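Long-range contacts in glycogen synthase (Cyanobacterium sp. CLg1, PDB 6GNF), which belongs to the bacterial glycogen/starch synthase family and holds adenosine-5'-diphosphate and a glycan between two Rossmann-like domains: residues N303-E308 with N521-K526; G447-V452 with L516-N521. All blocks are in the same frame, centred on the assembly; numbering follows the deposited sequence.

Overall arrangement
Glycogen synthase illustrates how a GT-B protein joins two Rossmann-like domains by two chain passages. Contact 1 pairs these passages: 303-308 follows strand 298-300, an edge strand of the N-terminal domain sheet, and 521-526 leads the chain back to helix 526-540. Contact 2, about 13 Å away between centres, lies within the C-terminal domain, where strand 449-452 of the parallel sheet meets the end of helix 509-520. In sequence the segments come as 303-308, 447-452, 516-521 and 521-526, with Asn521 shared. The end of one helix is thus seated on the C-terminal domain just before the chain returns to pair with the first passage beside the glycan site.

Contact 1: residues N303-E308 with N521-K526; sequences NGTKIE and NDVSWK. With AC1 (4,6-dideoxy-4-{[(1S,4R,5S,6S)-4,5,6-trihydroxy-3-(hydroxymethyl)cyclohex-2-en-1-yl]amino}-alpha-D-glucopyranose), chain D.
Val523 supplies, through its carbonyl oxygen, the acceptor of the hydrogen bond joining the two segments: Thr305 N lies 2.9 Å from Val523 O, in the carbonyl plane, though the bond is noticeably bent at the hydrogen. The side chains run alongside each other, with Thr305 CG2 and Val523 CG2 3.9 Å apart. Thr305 OG1 is turned opposite the backbone nitrogen (chi1 -174°), which brings this methyl round to Val523. Helix 439-445 adjoins the pair through Tyr442 and Met445.

At Ser524 the backbone carbon takes over: its CA-H points almost straight (165° at the hydrogen) to a carbonyl, with Ser524 CA 3.4 Å from Thr305 O. Ser524 CB also touches the Ile307 CD1 methyl. Two bonds to Asp522 OD1 steady this turn, one from Ser524 OG on the syn side and one from Ser524 N above the carboxylate plane, the latter forming an Asx turn. Ser524 OG in turn weakly caps Lys526 N as helix 526-540 starts. In the GT-B fold the C-terminal chain crosses back to the N-terminal domain, and 521-526 is part of that return, here lying against 303-308.

Trp525 lays one indole face over the backbone of 303-305. Gly304 CA sits 4.0 Å from the centroid of the Trp525 six-membered ring, nearly on its normal, and Gly304 CA also comes within 3.3 Å of Val523 O. Val43 and Leu47 of helix 39-54 also touch the indole. Beside it runs Asn303, its amide turned 52° from the ring, with Asn303 OD1 3.5 Å from Trp525 CH2; Asn303 ND2 donates to AC1 O6B at 2.8 Å.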
# COMPACT_ATOMS: atom_id res chain seq x y z
N ASN A 303 4.92 1.67 9.33
CA ASN A 303 5.84 1.19 8.30
C ASN A 303 7.14 1.97 8.34
O ASN A 303 7.12 3.18 8.57
CB ASN A 303 5.27 1.35 6.89
CG ASN A 303 4.16 0.37 6.57
OD1 ASN A 303 4.05 -0.71 7.18
ND2 ASN A 303 3.34 0.72 5.59
N GLY A 304 8.25 1.28 8.09
CA GLY A 304 9.49 1.92 7.72
C GLY A 304 9.63 1.86 6.22
O GLY A 304 8.66 1.62 5.48
N THR A 305 10.85 2.07 5.75
CA THR A 305 11.15 2.03 4.34
C THR A 305 12.62 1.70 4.10
O THR A 305 13.47 1.90 4.97
CB THR A 305 10.79 3.37 3.69
OG1 THR A 305 10.95 3.28 2.27
CG2 THR A 305 11.68 4.49 4.22
N LYS A 306 12.91 1.14 2.93
CA LYS A 306 14.29 0.88 2.52
C LYS A 306 14.96 2.17 2.13
O LYS A 306 14.33 3.05 1.55
CB LYS A 306 14.35 -0.07 1.33
CG LYS A 306 14.30 -1.53 1.71
CD LYS A 306 14.23 -2.41 0.47
CE LYS A 306 15.53 -2.39 -0.30
NZ LYS A 306 15.63 -3.53 -1.22
N ILE A 307 16.27 2.21 2.34
CA ILE A 307 17.05 3.40 2.10
C ILE A 307 17.73 3.34 0.73
O ILE A 307 17.91 4.38 0.10
CB ILE A 307 18.06 3.60 3.26
CG1 ILE A 307 17.31 3.82 4.59
CG2 ILE A 307 19.05 4.70 2.93
CD1 ILE A 307 18.18 3.65 5.81
N GLU A 308 18.05 2.14 0.25
CA GLU A 308 18.83 1.94 -0.98
C GLU A 308 18.45 2.82 -2.19
O GLU A 308 19.30 3.53 -2.71
CB GLU A 308 18.80 0.48 -1.40
CG GLU A 308 19.68 -0.43 -0.55
CD GLU A 308 19.24 -1.89 -0.60
OE1 GLU A 308 19.00 -2.46 0.49
OE2 GLU A 308 19.14 -2.44 -1.71
N ASN A 521 15.80 12.05 10.82
CA ASN A 521 14.72 11.17 11.23
C ASN A 521 14.89 9.76 10.67
O ASN A 521 14.87 9.58 9.45
CB ASN A 521 13.38 11.75 10.78
CG ASN A 521 12.19 11.00 11.34
OD1 ASN A 521 12.29 10.33 12.36
ND2 ASN A 521 11.04 11.12 10.67
N ASP A 522 15.03 8.78 11.55
CA ASP A 522 15.24 7.39 11.13
C ASP A 522 13.89 6.74 10.80
O ASP A 522 13.05 6.55 11.66
CB ASP A 522 15.97 6.62 12.23
CG ASP A 522 16.16 5.15 11.88
OD1 ASP A 522 16.27 4.79 10.68
OD2 ASP A 522 16.21 4.35 12.84
N VAL A 523 13.70 6.43 9.52
CA VAL A 523 12.47 5.82 9.03
C VAL A 523 12.74 4.45 8.40
O VAL A 523 11.99 4.00 7.53
CB VAL A 523 11.74 6.75 8.03
CG1 VAL A 523 11.20 7.98 8.74
CG2 VAL A 523 12.65 7.18 6.88
N SER A 524 13.84 3.81 8.79
CA SER A 524 14.18 2.49 8.28
C SER A 524 13.30 1.42 8.92
O SER A 524 12.51 1.72 9.83
CB SER A 524 15.64 2.16 8.56
OG SER A 524 15.84 1.98 9.95
N TRP A 525 13.44 0.18 8.43
CA TRP A 525 12.66 -0.94 8.96
C TRP A 525 13.17 -1.48 10.30
O TRP A 525 12.51 -2.31 10.91
CB TRP A 525 12.61 -2.06 7.92
CG TRP A 525 11.55 -1.85 6.92
CD1 TRP A 525 11.71 -1.49 5.62
CD2 TRP A 525 10.14 -1.93 7.15
NE1 TRP A 525 10.48 -1.36 5.01
CE2 TRP A 525 9.50 -1.62 5.93
CE3 TRP A 525 9.36 -2.24 8.26
CZ2 TRP A 525 8.12 -1.61 5.79
CZ3 TRP A 525 7.98 -2.24 8.13
CH2 TRP A 525 7.37 -1.92 6.90
N LYS A 526 14.32 -1.01 10.75
CA LYS A 526 14.99 -1.53 11.95
C LYS A 526 14.08 -1.62 13.18
O LYS A 526 13.85 -2.71 13.70
CB LYS A 526 16.22 -0.66 12.23
CG LYS A 526 17.32 -1.30 13.06
CD LYS A 526 18.68 -0.72 12.67
CE LYS A 526 19.49 -0.23 13.87
NZ LYS A 526 19.80 -1.32 14.83
C1 AC1 D . -3.56 -2.28 -3.02
O2 AC1 D . -4.29 -3.68 -1.17
C2 AC1 D . -3.33 -2.68 -1.56
C4A AC1 D . -0.13 2.07 3.04
C3 AC1 D . -3.39 -1.47 -0.62
O3 AC1 D . -2.98 -1.93 0.67
C4 AC1 D . -2.50 -0.31 -1.11
N4A AC1 D . -2.50 0.89 -0.25
C5 AC1 D . -2.94 0.01 -2.55
O5 AC1 D . -2.76 -1.14 -3.38
C6 AC1 D . -2.16 1.16 -3.18
C1B AC1 D . -2.15 0.92 1.17
C2B AC1 D . -2.33 2.30 1.87
O2B AC1 D . -2.95 3.28 1.04
C3B AC1 D . -1.06 3.00 2.32
O3B AC1 D . -1.40 4.04 3.23
O4 AC1 D . 1.09 2.79 3.23
C5B AC1 D . 0.11 0.81 2.25
C7B AC1 D . -0.77 0.34 1.38
C6B AC1 D . 1.37 0.05 2.48
O6B AC1 D . 1.39 -0.31 3.86

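Contact 2: residues G447-V452 with L516-N521; sequences GTIPVV and LDCMAN
Met519 and Gly447 make the closest approach, a side chain laid against bare backbone. Met519 CG lies 3.4 Å from Gly447 N, while Met519 SD is 4.1 Å from Gly447 CA. The first torsion puts CG opposite its own carbonyl carbon (chi1 -69°), the setting from which it meets the glycine backbone. Gly447 adopts positive phi just after helix 439-445, ending that helix in a Schellman motif, and having no side chain it can receive the methionine directly.

The remaining contacts are apolar and looser. Cys518 directs its side chain toward 447-452 and meets it at three residues, Gly447 before the strand and Ile449 and Pro450 within it: Cys518 CB stands 4.4 Å from Gly447 CA, Cys518 SG 4.4 Å from Ile449 CG1, and the same Cys518 SG 4.3 Å from Pro450 CD. The thiol therefore sits beside the isoleucine branch and the proline ring, a van der Waals fit without polar bonds between the segments.

Met444 of helix 439-445 and Phe466 also pack on Cys518, and Ile449 reaches Phe511 and Met514 farther back in helix 509-520. This helix thus packs against strand 449-452, which runs in the parallel sheet between strands 426-429 and 468-469.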
# COMPACT_ATOMS: atom_id res chain seq x y z
N GLY A 447 15.05 15.72 3.08
CA GLY A 447 14.94 17.05 3.67
C GLY A 447 13.76 17.84 3.14
O GLY A 447 13.70 19.06 3.25
N THR A 448 12.80 17.12 2.57
CA THR A 448 11.60 17.72 2.01
C THR A 448 10.49 17.58 3.05
O THR A 448 10.23 16.49 3.54
CB THR A 448 11.22 17.02 0.68
OG1 THR A 448 12.26 17.24 -0.28
CG2 THR A 448 9.91 17.56 0.12
N ILE A 449 9.84 18.70 3.36
CA ILE A 449 8.97 18.79 4.52
C ILE A 449 7.53 18.37 4.20
O ILE A 449 6.90 18.98 3.33
CB ILE A 449 8.97 20.23 5.08
CG1 ILE A 449 10.35 20.55 5.65
CG2 ILE A 449 7.89 20.40 6.14
CD1 ILE A 449 10.60 22.03 5.88
N PRO A 450 7.00 17.36 4.92
CA PRO A 450 5.61 16.96 4.67
C PRO A 450 4.57 17.97 5.13
O PRO A 450 4.68 18.54 6.22
CB PRO A 450 5.47 15.65 5.47
CG PRO A 450 6.86 15.19 5.74
CD PRO A 450 7.68 16.44 5.84
N VAL A 451 3.56 18.18 4.29
CA VAL A 451 2.36 18.92 4.65
C VAL A 451 1.20 17.98 4.34
O VAL A 451 0.87 17.75 3.18
CB VAL A 451 2.23 20.24 3.85
CG1 VAL A 451 1.01 21.03 4.28
CG2 VAL A 451 3.49 21.07 4.00
N VAL A 452 0.60 17.43 5.39
CA VAL A 452 -0.23 16.25 5.28
C VAL A 452 -1.58 16.39 5.97
O VAL A 452 -1.76 17.22 6.86
CB VAL A 452 0.50 15.02 5.86
CG1 VAL A 452 1.83 14.82 5.14
CG2 VAL A 452 0.74 15.17 7.36
N LEU A 516 16.83 19.65 8.34
CA LEU A 516 17.89 18.87 8.98
C LEU A 516 17.29 17.84 9.92
O LEU A 516 17.74 16.69 9.94
CB LEU A 516 18.88 19.77 9.71
CG LEU A 516 20.12 20.25 8.93
CD1 LEU A 516 19.84 20.50 7.45
CD2 LEU A 516 20.70 21.51 9.57
N ASP A 517 16.25 18.23 10.66
CA ASP A 517 15.56 17.32 11.58
C ASP A 517 14.88 16.19 10.81
O ASP A 517 14.90 15.04 11.24
CB ASP A 517 14.51 18.07 12.42
CG ASP A 517 15.14 18.98 13.47
OD1 ASP A 517 16.37 19.15 13.43
OD2 ASP A 517 14.40 19.54 14.31
N CYS A 518 14.30 16.53 9.66
CA CYS A 518 13.72 15.54 8.77
C CYS A 518 14.78 14.55 8.29
O CYS A 518 14.55 13.35 8.32
CB CYS A 518 13.05 16.20 7.56
SG CYS A 518 11.40 16.87 7.90
N MET A 519 15.92 15.06 7.83
CA MET A 519 16.97 14.18 7.32
C MET A 519 17.57 13.28 8.41
O MET A 519 18.00 12.18 8.13
CB MET A 519 18.07 14.98 6.62
CG MET A 519 17.62 15.61 5.31
SD MET A 519 18.97 16.33 4.35
CE MET A 519 19.78 14.85 3.75
N ALA A 520 17.56 13.75 9.65
CA ALA A 520 18.06 12.97 10.79
C ALA A 520 17.05 11.94 11.29
O ALA A 520 17.39 11.09 12.10
CB ALA A 520 18.47 13.89 11.92
N ASN A 521 15.80 12.05 10.82
CA ASN A 521 14.72 11.17 11.23
C ASN A 521 14.89 9.76 10.67
O ASN A 521 14.87 9.58 9.45
CB ASN A 521 13.38 11.75 10.78
CG ASN A 521 12.19 11.00 11.34
OD1 ASN A 521 12.29 10.33 12.36
ND2 ASN A 521 11.04 11.12 10.67